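PDB 2ZV6: serpin B3 from Homo sapiens, which is a serpin-family protease inhibitor that probably presents a reactive-site loop to its targets, and is thought also to interact with the kinase JNK1. Local coordinates for residues A[113-118]-A[188-193]; A[168-173]-A[342-347]; A[181-186]-A[335-340]. All coordinates share one frame; numbering follows the deposited sequence.

Interaction 1: A[113-118]-A[188-193]; sequences KIANKL and VNAIYF
Ala115 and Ala190 face each other as a hydrogen-bonded pair in the antiparallel ladder that joins 113-118 to 188-193, two neighbouring strands of serpin beta-sheet A (s2A and s3A). Ala115 N donates to Ala190 O over 3.0 Å, and Ala190 N returns the bond to Ala115 O over 3.1 Å. At the next hydrogen-bonded pair, two residues along, Tyr192 N donates to Lys113 O. Further down, Val188 N meets Lys117 O at 2.9 Å, whereas the return bond from Lys117 N to Val188 O is weak. The two alanine methyls, with their CB atoms 4.0 Å apart, present a low surface to helix 151-165, whose Trp161 and Gln165 rest on Ala115 and whose Val162 rests on Ala190; small residues suit a strand face roofed so closely. Between the hydrogen-bonded pairs, Ile114 and Ile191 lie side by side on the other face. With CG1 of Ile191 anti to its own nitrogen (chi1 -177°), the chain carries CD1 alongside its neighbour, 3.8 Å from Ile114 CG1. Asn116 and Asn189 bring their amides together with planes 54° apart, against Ala48 of helix 42-54; Asn116 ND2 comes within 2.9 Å of Asn189 OD1 at too poor an angle for a hydrogen bond, and Val188 O is nearer, at 2.6 Å from Asn116 ND2. A second shell holds the outer groups: Thr140 OG1 bonds the carbonyl of Asn116, Glu346 takes the Tyr192 hydroxyl, and Trp161 receives Lys117 in a cation-pi contact. Beside the backbone bonds, Ile191 CA directs its hydrogen at Lys113 O, 3.3 Å away.

Interaction 2: A[168-173]-A[342-347]; sequences EKIKNL and KAFVEV
Phe344 receives Ile170 at the edge of its ring: Ile170 CG1 lies close to the ring plane and makes its nearest approach at Phe344 CB, 3.9 Å away. The chain of Lys169 crosses the phenyl group at about a right angle, and its CE stands 4.0 Å from Phe344 CE1. The second flat group, the carboxylate of Glu346, comes from the direction opposite to Lys169; the resulting salt bridge is long, with Lys169 NZ 3.7 Å from Glu346 OE1. Bends at chi2 and chi3 of the lysine bring its amine round to that acid. The stronger polar partner of Glu346 is the Tyr192 hydroxyl, hydrogen-bonded to OE2, while Lys299 forms a long, weak ion pair with OE1. These residues join two parts of the serpin fold: the loop that leads from helix 151-165 (helix F) towards strand s3A, and segment 342-347, on strand s5A (336-346) of sheet A, over whose side chains the loop runs. Lys342 suits this border between core and surface, because its methylenes are apolar and its tip is charged. Its extended chain slides past Leu173, with CB 3.7 Å from Leu173 CD2, and then past Ile170, where CD stands 4.0 Å from Ile170 CG2. Its amine makes a weak hydrogen bond, Lys342 NZ to Lys171 O at 3.4 Å. Ile170 is further enclosed by Val162 and Ala190, and its backbone nitrogen is held by Thr166 OG1. The loop braces itself as well: Lys171 NZ donates to Glu168 O at 2.7 Å and forms a salt bridge with the Glu168 carboxylate.

Interaction 3: A[181-186]-A[335-340]; sequences SNTTLV and VLSGVL
Strands s3A and s5A of serpin sheet A run parallel, and where both begin, segments 181-186 and 335-340 are joined by side-chain hydroxyls as much as by backbone pairing. Thr184 and Ser337 make the junction. The backbone nitrogen of Thr184 donates to Ser337 OG over 3.2 Å, with 146° at the hydrogen. Thr184 OG1 gives its proton to Val335 O, in the carbonyl plane and on a lone pair. Ser337 OG lies 3.1 Å from Leu185 O and 2.7 Å from Val335 O, so that a small hydroxyl sits between the two carbonyls, with Thr184 OG1 also close, at 2.7 Å from Ser337 OG. The strand bond from Ser337 N to Leu185 O is long, at 3.3 Å, with the donor 61° above the carbonyl plane. Apolar groups fill in around this polar cluster. Thr183, with CG2 anti to its nitrogen, lays that methyl 3.7 Å from Ser337 CB, while its hydroxyl bonds Gly180 O; Leu185 CB packs against the CD2 branch of Leu336. Gly338 adopts a positive phi of 110°, a backbone shape that glycine, with no CB, takes up without crowding the carbonyl oxygen before it, and its own oxygen accepts a CA-H contact from Val186 CA at 3.6 Å. On its other side strand 185-186 is tied to Phe119. The hydroxyls of Thr184 and Ser337 thus add polar bonds to a sparse ladder, at a seam that in serpins parts when the reactive loop inserts.

All three contacts meet on serpin sheet A. Interactions 1 and 2 have centres about 9 Å apart and are stitched together by strand pairing: Ile191 N lies 2.8 Å from Lys342 O and Ile191 O 3.0 Å from Phe344 N, both probable hydrogen bonds. Interaction 3 takes up the beginnings of the same two strands, its centre about 17 Å from that of interaction 1 and 22 Å from that of interaction 2. Leu173 of interaction 2 still touches Leu340 of interaction 3. In serpins the cleaved reactive loop enters between s3A and s5A; that seam runs from interaction 3 to the Ile191 bonds, with 113-118 pairing with s3A from its other edge and loop 168-173 lying over the side chains of s5A.

Interaction 1: A[113-118]-A[188-193]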
ATOM      1  N   LYS A 113      -1.653   5.576  -9.959  1.00 62.67           N
ATOM      2  CA  LYS A 113      -1.992   4.634 -11.001  1.00 64.32           C
ATOM      3  C   LYS A 113      -2.199   3.272 -10.342  1.00 68.11           C
ATOM      4  O   LYS A 113      -1.242   2.543 -10.088  1.00 72.40           O
ATOM      5  CB  LYS A 113      -0.863   4.575 -12.035  1.00 61.14           C
ATOM      6  CG  LYS A 113      -0.809   5.774 -12.972  1.00 59.01           C
ATOM      7  CD  LYS A 113      -2.178   6.070 -13.571  1.00 69.07           C
ATOM      8  CE  LYS A 113      -2.143   7.281 -14.493  1.00 67.05           C
ATOM      9  NZ  LYS A 113      -2.712   6.976 -15.839  1.00 58.16           N
ATOM     10  N   ILE A 114      -3.453   2.941 -10.052  1.00 65.13           N
ATOM     11  CA  ILE A 114      -3.783   1.666  -9.423  1.00 71.12           C
ATOM     12  C   ILE A 114      -4.111   0.555 -10.431  1.00 72.88           C
ATOM     13  O   ILE A 114      -5.213   0.514 -10.986  1.00 73.54           O
ATOM     14  CB  ILE A 114      -4.989   1.814  -8.484  1.00 69.89           C
ATOM     15  CG1 ILE A 114      -4.906   3.141  -7.736  1.00 67.12           C
ATOM     16  CG2 ILE A 114      -5.042   0.629  -7.527  1.00 81.84           C
ATOM     17  CD1 ILE A 114      -5.994   3.320  -6.695  1.00 66.51           C
ATOM     18  N   ALA A 115      -3.161  -0.352 -10.648  1.00 66.74           N
ATOM     19  CA  ALA A 115      -3.351  -1.460 -11.584  1.00 64.94           C
ATOM     20  C   ALA A 115      -3.771  -2.760 -10.876  1.00 61.62           C
ATOM     21  O   ALA A 115      -2.932  -3.623 -10.618  1.00 56.90           O
ATOM     22  CB  ALA A 115      -2.064  -1.681 -12.374  1.00 62.14           C
ATOM     23  N   ASN A 116      -5.066  -2.911 -10.592  1.00 59.62           N
ATOM     24  CA  ASN A 116      -5.571  -4.099  -9.896  1.00 58.02           C
ATOM     25  C   ASN A 116      -6.514  -5.020 -10.699  1.00 64.60           C
ATOM     26  O   ASN A 116      -7.722  -4.769 -10.775  1.00 59.33           O
ATOM     27  CB  ASN A 116      -6.273  -3.667  -8.604  1.00 52.96           C
ATOM     28  CG  ASN A 116      -6.618  -4.841  -7.702  1.00 59.29           C
ATOM     29  OD1 ASN A 116      -7.782  -5.058  -7.358  1.00 66.52           O
ATOM     30  ND2 ASN A 116      -5.605  -5.602  -7.308  1.00 65.25           N
ATOM     31  N   LYS A 117      -5.963  -6.101 -11.260  1.00 66.92           N
ATOM     32  CA  LYS A 117      -6.758  -7.063 -12.034  1.00 62.29           C
ATOM     33  C   LYS A 117      -6.579  -8.562 -11.706  1.00 63.79           C
ATOM     34  O   LYS A 117      -5.538  -9.000 -11.199  1.00 56.01           O
ATOM     35  CB  LYS A 117      -6.506  -6.871 -13.526  1.00 61.38           C
ATOM     36  CG  LYS A 117      -7.694  -7.250 -14.372  1.00 54.81           C
ATOM     37  CD  LYS A 117      -7.287  -7.867 -15.678  1.00 63.19           C
ATOM     38  CE  LYS A 117      -7.298  -6.836 -16.782  1.00 72.65           C
ATOM     39  NZ  LYS A 117      -6.240  -7.131 -17.787  1.00 77.80           N
ATOM     40  N   LEU A 118      -7.616  -9.336 -12.024  1.00 64.40           N
ATOM     41  CA  LEU A 118      -7.645 -10.789 -11.817  1.00 49.53           C
ATOM     42  C   LEU A 118      -7.282 -11.450 -13.133  1.00 43.80           C
ATOM     43  O   LEU A 118      -7.904 -11.183 -14.152  1.00 54.32           O
ATOM     44  CB  LEU A 118      -9.062 -11.248 -11.436  1.00 37.56           C
ATOM     45  CG  LEU A 118      -9.360 -12.264 -10.327  1.00 40.22           C
ATOM     46  CD1 LEU A 118      -8.146 -12.478  -9.417  1.00 42.97           C
ATOM     47  CD2 LEU A 118     -10.556 -11.755  -9.526  1.00 34.20           C
ATOM     48  N   VAL A 188      -3.403  -9.483  -9.273  1.00 50.81           N
ATOM     49  CA  VAL A 188      -2.344  -8.493  -9.446  1.00 48.26           C
ATOM     50  C   VAL A 188      -2.775  -7.222  -8.741  1.00 50.16           C
ATOM     51  O   VAL A 188      -3.940  -6.835  -8.814  1.00 46.29           O
ATOM     52  CB  VAL A 188      -2.090  -8.175 -10.920  1.00 35.94           C
ATOM     53  CG1 VAL A 188      -1.687  -6.709 -11.078  1.00 28.33           C
ATOM     54  CG2 VAL A 188      -0.999  -9.101 -11.455  1.00 35.31           C
ATOM     55  N   ASN A 189      -1.831  -6.568  -8.072  1.00 51.38           N
ATOM     56  CA  ASN A 189      -2.142  -5.358  -7.322  1.00 48.15           C
ATOM     57  C   ASN A 189      -1.006  -4.350  -7.319  1.00 43.89           C
ATOM     58  O   ASN A 189      -0.411  -4.090  -6.273  1.00 43.98           O
ATOM     59  CB  ASN A 189      -2.494  -5.735  -5.879  1.00 51.24           C
ATOM     60  CG  ASN A 189      -3.366  -4.708  -5.200  1.00 55.78           C
ATOM     61  OD1 ASN A 189      -3.852  -3.769  -5.834  1.00 51.19           O
ATOM     62  ND2 ASN A 189      -3.573  -4.881  -3.893  1.00 62.11           N
ATOM     63  N   ALA A 190      -0.699  -3.791  -8.487  1.00 46.28           N
ATOM     64  CA  ALA A 190       0.355  -2.786  -8.600  1.00 47.58           C
ATOM     65  C   ALA A 190      -0.249  -1.411  -8.288  1.00 49.94           C
ATOM     66  O   ALA A 190      -1.464  -1.220  -8.393  1.00 48.73           O
ATOM     67  CB  ALA A 190       0.959  -2.800  -9.999  1.00 27.44           C
ATOM     68  N   ILE A 191       0.591  -0.465  -7.879  1.00 51.67           N
ATOM     69  CA  ILE A 191       0.114   0.872  -7.550  1.00 51.21           C
ATOM     70  C   ILE A 191       1.237   1.893  -7.517  1.00 50.14           C
ATOM     71  O   ILE A 191       2.291   1.657  -6.926  1.00 36.96           O
ATOM     72  CB  ILE A 191      -0.601   0.905  -6.189  1.00 49.41           C
ATOM     73  CG1 ILE A 191      -1.137   2.314  -5.943  1.00 43.22           C
ATOM     74  CG2 ILE A 191       0.355   0.471  -5.070  1.00 47.73           C
ATOM     75  CD1 ILE A 191      -2.360   2.365  -5.051  1.00 52.97           C
ATOM     76  N   TYR A 192       0.996   3.030  -8.162  1.00 58.25           N
ATOM     77  CA  TYR A 192       1.976   4.102  -8.227  1.00 60.91           C
ATOM     78  C   TYR A 192       1.395   5.428  -7.744  1.00 56.34           C
ATOM     79  O   TYR A 192       0.240   5.744  -8.021  1.00 44.34           O
ATOM     80  CB  TYR A 192       2.481   4.277  -9.658  1.00 56.73           C
ATOM     81  CG  TYR A 192       3.244   5.558  -9.816  1.00 65.90           C
ATOM     82  CD1 TYR A 192       4.632   5.576  -9.718  1.00 74.20           C
ATOM     83  CD2 TYR A 192       2.576   6.773  -9.982  1.00 62.99           C
ATOM     84  CE1 TYR A 192       5.338   6.771  -9.775  1.00 79.57           C
ATOM     85  CE2 TYR A 192       3.269   7.970 -10.039  1.00 70.29           C
ATOM     86  CZ  TYR A 192       4.650   7.965  -9.934  1.00 78.96           C
ATOM     87  OH  TYR A 192       5.339   9.153  -9.977  1.00 86.21           O
ATOM     88  N   PHE A 193       2.210   6.210  -7.041  1.00 58.61           N
ATOM     89  CA  PHE A 193       1.759   7.503  -6.541  1.00 61.47           C
ATOM     90  C   PHE A 193       2.877   8.522  -6.335  1.00 56.86           C
ATOM     91  O   PHE A 193       3.972   8.192  -5.882  1.00 43.52           O
ATOM     92  CB  PHE A 193       0.995   7.320  -5.236  1.00 62.24           C
ATOM     93  CG  PHE A 193       0.553   8.606  -4.614  1.00 62.59           C
ATOM     94  CD1 PHE A 193       1.413   9.330  -3.797  1.00 67.37           C
ATOM     95  CD2 PHE A 193      -0.737   9.075  -4.810  1.00 64.83           C
ATOM     96  CE1 PHE A 193       0.993  10.504  -3.177  1.00 68.63           C
ATOM     97  CE2 PHE A 193      -1.170  10.246  -4.194  1.00 70.41           C
ATOM     98  CZ  PHE A 193      -0.303  10.964  -3.374  1.00 69.81           C
TER

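Interaction 2: A[168-173]-A[342-347]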
ATOM      1  N   GLU A 168       3.624   3.291 -17.028  1.00 81.18           N
ATOM      2  CA  GLU A 168       4.889   2.619 -17.325  1.00 80.26           C
ATOM      3  C   GLU A 168       5.904   2.834 -16.209  1.00 77.09           C
ATOM      4  O   GLU A 168       7.108   2.891 -16.460  1.00 73.13           O
ATOM      5  CB  GLU A 168       5.469   3.130 -18.649  1.00 83.91           C
ATOM      6  CG  GLU A 168       6.216   2.088 -19.466  1.00 86.33           C
ATOM      7  CD  GLU A 168       7.082   2.715 -20.549  1.00 90.68           C
ATOM      8  OE1 GLU A 168       8.285   2.929 -20.301  1.00 93.93           O
ATOM      9  OE2 GLU A 168       6.559   3.000 -21.648  1.00 92.05           O
ATOM     10  N   LYS A 169       5.408   2.962 -14.982  1.00 74.51           N
ATOM     11  CA  LYS A 169       6.264   3.163 -13.820  1.00 73.75           C
ATOM     12  C   LYS A 169       6.618   1.802 -13.241  1.00 74.87           C
ATOM     13  O   LYS A 169       7.793   1.463 -13.098  1.00 81.30           O
ATOM     14  CB  LYS A 169       5.542   4.005 -12.762  1.00 74.37           C
ATOM     15  CG  LYS A 169       5.361   5.476 -13.135  1.00 71.30           C
ATOM     16  CD  LYS A 169       6.677   6.133 -13.547  1.00 74.03           C
ATOM     17  CE  LYS A 169       7.559   6.432 -12.338  1.00 73.02           C
ATOM     18  NZ  LYS A 169       8.884   6.995 -12.729  1.00 71.98           N
ATOM     19  N   ILE A 170       5.589   1.025 -12.912  1.00 72.29           N
ATOM     20  CA  ILE A 170       5.764  -0.316 -12.365  1.00 72.64           C
ATOM     21  C   ILE A 170       5.909  -1.313 -13.516  1.00 72.97           C
ATOM     22  O   ILE A 170       4.951  -1.588 -14.235  1.00 74.94           O
ATOM     23  CB  ILE A 170       4.551  -0.715 -11.498  1.00 68.97           C
ATOM     24  CG1 ILE A 170       4.677  -0.074 -10.117  1.00 72.63           C
ATOM     25  CG2 ILE A 170       4.466  -2.230 -11.366  1.00 68.79           C
ATOM     26  CD1 ILE A 170       3.357   0.365  -9.529  1.00 67.97           C
ATOM     27  N   LYS A 171       7.106  -1.863 -13.684  1.00 74.64           N
ATOM     28  CA  LYS A 171       7.343  -2.802 -14.772  1.00 81.31           C
ATOM     29  C   LYS A 171       7.743  -4.208 -14.341  1.00 83.51           C
ATOM     30  O   LYS A 171       8.518  -4.388 -13.401  1.00 86.74           O
ATOM     31  CB  LYS A 171       8.419  -2.248 -15.707  1.00 85.94           C
ATOM     32  CG  LYS A 171       8.913  -0.857 -15.343  1.00 91.09           C
ATOM     33  CD  LYS A 171       8.331   0.188 -16.287  1.00 95.02           C
ATOM     34  CE  LYS A 171       9.390   0.759 -17.226  1.00 90.35           C
ATOM     35  NZ  LYS A 171       8.806   1.745 -18.177  1.00 80.62           N
ATOM     36  N   ASN A 172       7.207  -5.197 -15.050  1.00 79.77           N
ATOM     37  CA  ASN A 172       7.506  -6.600 -14.794  1.00 74.35           C
ATOM     38  C   ASN A 172       7.060  -7.086 -13.423  1.00 70.87           C
ATOM     39  O   ASN A 172       7.829  -7.720 -12.700  1.00 69.01           O
ATOM     40  CB  ASN A 172       9.006  -6.851 -14.971  1.00 75.16           C
ATOM     41  CG  ASN A 172       9.523  -6.365 -16.318  1.00 88.67           C
ATOM     42  OD1 ASN A 172      10.712  -6.466 -16.614  1.00 95.79           O
ATOM     43  ND2 ASN A 172       8.627  -5.837 -17.144  1.00 87.60           N
ATOM     44  N   LEU A 173       5.807  -6.799 -13.083  1.00 70.32           N
ATOM     45  CA  LEU A 173       5.242  -7.211 -11.803  1.00 66.91           C
ATOM     46  C   LEU A 173       5.508  -8.684 -11.546  1.00 71.09           C
ATOM     47  O   LEU A 173       5.434  -9.147 -10.407  1.00 76.06           O
ATOM     48  CB  LEU A 173       3.733  -6.972 -11.783  1.00 57.01           C
ATOM     49  CG  LEU A 173       3.062  -6.703 -10.434  1.00 54.82           C
ATOM     50  CD1 LEU A 173       1.809  -7.535 -10.331  1.00 59.65           C
ATOM     51  CD2 LEU A 173       3.996  -7.026  -9.290  1.00 65.35           C
ATOM     52  N   LYS A 342       2.578  -4.526  -5.519  1.00 47.89           N
ATOM     53  CA  LYS A 342       3.745  -3.696  -5.772  1.00 49.11           C
ATOM     54  C   LYS A 342       3.452  -2.215  -5.657  1.00 57.41           C
ATOM     55  O   LYS A 342       2.702  -1.664  -6.461  1.00 63.34           O
ATOM     56  CB  LYS A 342       4.289  -3.977  -7.163  1.00 31.72           C
ATOM     57  CG  LYS A 342       5.652  -3.384  -7.414  1.00 30.20           C
ATOM     58  CD  LYS A 342       6.360  -4.185  -8.484  1.00 34.64           C
ATOM     59  CE  LYS A 342       7.642  -3.524  -8.952  1.00 44.50           C
ATOM     60  NZ  LYS A 342       8.331  -4.370  -9.975  1.00 50.86           N
ATOM     61  N   ALA A 343       4.059  -1.570  -4.663  1.00 59.52           N
ATOM     62  CA  ALA A 343       3.864  -0.144  -4.454  1.00 58.10           C
ATOM     63  C   ALA A 343       5.097   0.611  -4.931  1.00 60.97           C
ATOM     64  O   ALA A 343       6.224   0.117  -4.817  1.00 51.23           O
ATOM     65  CB  ALA A 343       3.602   0.143  -2.980  1.00 52.22           C
ATOM     66  N   PHE A 344       4.867   1.796  -5.494  1.00 67.17           N
ATOM     67  CA  PHE A 344       5.941   2.659  -5.988  1.00 68.98           C
ATOM     68  C   PHE A 344       5.590   4.135  -5.792  1.00 70.77           C
ATOM     69  O   PHE A 344       4.923   4.750  -6.630  1.00 73.51           O
ATOM     70  CB  PHE A 344       6.226   2.394  -7.476  1.00 62.23           C
ATOM     71  CG  PHE A 344       7.485   3.065  -7.990  1.00 57.36           C
ATOM     72  CD1 PHE A 344       7.804   3.029  -9.343  1.00 56.98           C
ATOM     73  CD2 PHE A 344       8.357   3.719  -7.123  1.00 59.92           C
ATOM     74  CE1 PHE A 344       8.968   3.630  -9.823  1.00 53.01           C
ATOM     75  CE2 PHE A 344       9.522   4.323  -7.593  1.00 56.67           C
ATOM     76  CZ  PHE A 344       9.827   4.276  -8.946  1.00 56.53           C
ATOM     77  N   VAL A 345       6.045   4.696  -4.676  1.00 71.90           N
ATOM     78  CA  VAL A 345       5.805   6.101  -4.369  1.00 68.73           C
ATOM     79  C   VAL A 345       7.064   6.926  -4.597  1.00 66.63           C
ATOM     80  O   VAL A 345       8.187   6.447  -4.430  1.00 65.27           O
ATOM     81  CB  VAL A 345       5.389   6.298  -2.914  1.00 63.17           C
ATOM     82  CG1 VAL A 345       6.607   6.161  -2.013  1.00 70.25           C
ATOM     83  CG2 VAL A 345       4.753   7.664  -2.743  1.00 59.01           C
ATOM     84  N   GLU A 346       6.874   8.178  -4.970  1.00 68.75           N
ATOM     85  CA  GLU A 346       8.007   9.049  -5.209  1.00 76.10           C
ATOM     86  C   GLU A 346       7.804  10.362  -4.463  1.00 79.32           C
ATOM     87  O   GLU A 346       6.754  11.003  -4.566  1.00 76.87           O
ATOM     88  CB  GLU A 346       8.168   9.308  -6.710  1.00 74.19           C
ATOM     89  CG  GLU A 346       9.418   8.694  -7.340  1.00 65.71           C
ATOM     90  CD  GLU A 346       9.256   8.462  -8.837  1.00 61.73           C
ATOM     91  OE1 GLU A 346      10.274   8.405  -9.564  1.00 54.14           O
ATOM     92  OE2 GLU A 346       8.099   8.339  -9.288  1.00 55.52           O
ATOM     93  N   VAL A 347       8.807  10.749  -3.689  1.00 82.26           N
ATOM     94  CA  VAL A 347       8.722  11.988  -2.946  1.00 81.87           C
ATOM     95  C   VAL A 347       9.610  13.015  -3.615  1.00 80.60           C
ATOM     96  O   VAL A 347      10.823  12.828  -3.743  1.00 80.02           O
ATOM     97  CB  VAL A 347       9.155  11.795  -1.497  1.00 83.61           C
ATOM     98  CG1 VAL A 347       9.446  13.142  -0.863  1.00 93.21           C
ATOM     99  CG2 VAL A 347       8.056  11.083  -0.735  1.00 86.96           C
TER

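Interaction 3: A[181-186]-A[335-340]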
ATOM      1  N   SER A 181       2.798 -23.182 -15.499  1.00 83.14           N
ATOM      2  CA  SER A 181       1.845 -23.780 -16.415  1.00 77.18           C
ATOM      3  C   SER A 181       0.621 -24.279 -15.659  1.00 78.44           C
ATOM      4  O   SER A 181      -0.432 -24.515 -16.251  1.00 81.52           O
ATOM      5  CB  SER A 181       2.509 -24.938 -17.146  1.00 70.22           C
ATOM      6  OG  SER A 181       3.801 -25.163 -16.615  1.00 71.01           O
ATOM      7  N   ASN A 182       0.762 -24.428 -14.346  1.00 80.50           N
ATOM      8  CA  ASN A 182      -0.331 -24.916 -13.510  1.00 77.64           C
ATOM      9  C   ASN A 182      -0.964 -23.814 -12.669  1.00 70.21           C
ATOM     10  O   ASN A 182      -1.261 -24.018 -11.497  1.00 64.14           O
ATOM     11  CB  ASN A 182       0.168 -26.041 -12.593  1.00 86.90           C
ATOM     12  CG  ASN A 182      -0.263 -27.426 -13.067  1.00 95.45           C
ATOM     13  OD1 ASN A 182      -0.549 -27.632 -14.248  1.00 96.99           O
ATOM     14  ND2 ASN A 182      -0.308 -28.384 -12.141  1.00 94.63           N
ATOM     15  N   THR A 183      -1.179 -22.651 -13.271  1.00 65.62           N
ATOM     16  CA  THR A 183      -1.788 -21.540 -12.550  1.00 63.25           C
ATOM     17  C   THR A 183      -3.257 -21.347 -12.903  1.00 61.04           C
ATOM     18  O   THR A 183      -3.619 -21.271 -14.076  1.00 63.79           O
ATOM     19  CB  THR A 183      -1.075 -20.228 -12.848  1.00 64.27           C
ATOM     20  OG1 THR A 183       0.336 -20.461 -12.928  1.00 65.49           O
ATOM     21  CG2 THR A 183      -1.373 -19.217 -11.756  1.00 67.08           C
ATOM     22  N   THR A 184      -4.101 -21.268 -11.884  1.00 56.10           N
ATOM     23  CA  THR A 184      -5.524 -21.063 -12.104  1.00 55.25           C
ATOM     24  C   THR A 184      -5.790 -19.567 -12.094  1.00 54.60           C
ATOM     25  O   THR A 184      -6.141 -18.970 -13.116  1.00 47.45           O
ATOM     26  CB  THR A 184      -6.379 -21.688 -10.985  1.00 63.15           C
ATOM     27  OG1 THR A 184      -5.538 -22.059  -9.883  1.00 71.53           O
ATOM     28  CG2 THR A 184      -7.127 -22.896 -11.500  1.00 58.07           C
ATOM     29  N   LEU A 185      -5.597 -18.974 -10.920  1.00 52.45           N
ATOM     30  CA  LEU A 185      -5.832 -17.554 -10.688  1.00 48.55           C
ATOM     31  C   LEU A 185      -4.546 -16.832 -10.302  1.00 42.94           C
ATOM     32  O   LEU A 185      -3.551 -17.460  -9.945  1.00 41.81           O
ATOM     33  CB  LEU A 185      -6.866 -17.388  -9.565  1.00 43.32           C
ATOM     34  CG  LEU A 185      -7.933 -16.295  -9.640  1.00 45.74           C
ATOM     35  CD1 LEU A 185      -8.044 -15.766 -11.068  1.00 41.55           C
ATOM     36  CD2 LEU A 185      -9.264 -16.865  -9.151  1.00 31.54           C
ATOM     37  N   VAL A 186      -4.585 -15.506 -10.372  1.00 38.85           N
ATOM     38  CA  VAL A 186      -3.447 -14.656 -10.030  1.00 38.81           C
ATOM     39  C   VAL A 186      -3.927 -13.218  -9.847  1.00 42.38           C
ATOM     40  O   VAL A 186      -4.207 -12.513 -10.816  1.00 41.76           O
ATOM     41  CB  VAL A 186      -2.360 -14.635 -11.136  1.00 32.20           C
ATOM     42  CG1 VAL A 186      -1.326 -13.570 -10.812  1.00 20.76           C
ATOM     43  CG2 VAL A 186      -1.688 -15.978 -11.255  1.00 17.45           C
ATOM     44  N   VAL A 335      -8.864 -21.865  -7.995  1.00 19.67           N
ATOM     45  CA  VAL A 335      -8.090 -21.663  -6.779  1.00 30.17           C
ATOM     46  C   VAL A 335      -7.025 -20.608  -6.968  1.00 40.54           C
ATOM     47  O   VAL A 335      -6.160 -20.740  -7.852  1.00 35.44           O
ATOM     48  CB  VAL A 335      -7.364 -22.965  -6.328  1.00 37.96           C
ATOM     49  CG1 VAL A 335      -6.411 -22.655  -5.215  1.00 45.55           C
ATOM     50  CG2 VAL A 335      -8.349 -24.003  -5.855  1.00 30.25           C
ATOM     51  N   LEU A 336      -7.086 -19.580  -6.118  1.00 38.40           N
ATOM     52  CA  LEU A 336      -6.120 -18.490  -6.139  1.00 32.22           C
ATOM     53  C   LEU A 336      -4.738 -19.115  -6.009  1.00 31.97           C
ATOM     54  O   LEU A 336      -4.492 -19.901  -5.083  1.00 31.97           O
ATOM     55  CB  LEU A 336      -6.377 -17.530  -4.975  1.00 32.55           C
ATOM     56  CG  LEU A 336      -6.123 -16.035  -5.227  1.00 42.89           C
ATOM     57  CD1 LEU A 336      -5.804 -15.369  -3.900  1.00 48.32           C
ATOM     58  CD2 LEU A 336      -4.974 -15.817  -6.217  1.00 38.70           C
ATOM     59  N   SER A 337      -3.851 -18.758  -6.935  1.00 28.95           N
ATOM     60  CA  SER A 337      -2.502 -19.302  -6.982  1.00 36.18           C
ATOM     61  C   SER A 337      -1.435 -18.224  -6.937  1.00 43.76           C
ATOM     62  O   SER A 337      -0.610 -18.124  -7.842  1.00 57.96           O
ATOM     63  CB  SER A 337      -2.351 -20.121  -8.265  1.00 40.03           C
ATOM     64  OG  SER A 337      -3.629 -20.385  -8.842  1.00 38.07           O
ATOM     65  N   GLY A 338      -1.435 -17.423  -5.883  1.00 40.16           N
ATOM     66  CA  GLY A 338      -0.448 -16.365  -5.800  1.00 45.09           C
ATOM     67  C   GLY A 338      -1.084 -14.997  -5.963  1.00 43.82           C
ATOM     68  O   GLY A 338      -2.038 -14.827  -6.725  1.00 33.39           O
ATOM     69  N   VAL A 339      -0.539 -14.025  -5.237  1.00 41.23           N
ATOM     70  CA  VAL A 339      -1.029 -12.657  -5.251  1.00 28.56           C
ATOM     71  C   VAL A 339       0.150 -11.703  -5.287  1.00 40.78           C
ATOM     72  O   VAL A 339       0.974 -11.689  -4.374  1.00 50.18           O
ATOM     73  CB  VAL A 339      -1.856 -12.379  -3.995  1.00 19.86           C
ATOM     74  CG1 VAL A 339      -2.253 -10.915  -3.947  1.00 10.73           C
ATOM     75  CG2 VAL A 339      -3.080 -13.290  -3.977  1.00  2.06           C
ATOM     76  N   LEU A 340       0.223 -10.899  -6.340  1.00 51.03           N
ATOM     77  CA  LEU A 340       1.316  -9.947  -6.499  1.00 58.31           C
ATOM     78  C   LEU A 340       0.927  -8.517  -6.128  1.00 64.70           C
ATOM     79  O   LEU A 340      -0.032  -7.977  -6.683  1.00 67.19           O
ATOM     80  CB  LEU A 340       1.810  -9.968  -7.948  1.00 53.41           C
ATOM     81  CG  LEU A 340       2.802 -11.059  -8.345  1.00 39.98           C
ATOM     82  CD1 LEU A 340       4.193 -10.657  -7.890  1.00 44.88           C
ATOM     83  CD2 LEU A 340       2.386 -12.380  -7.731  1.00 31.43           C
TER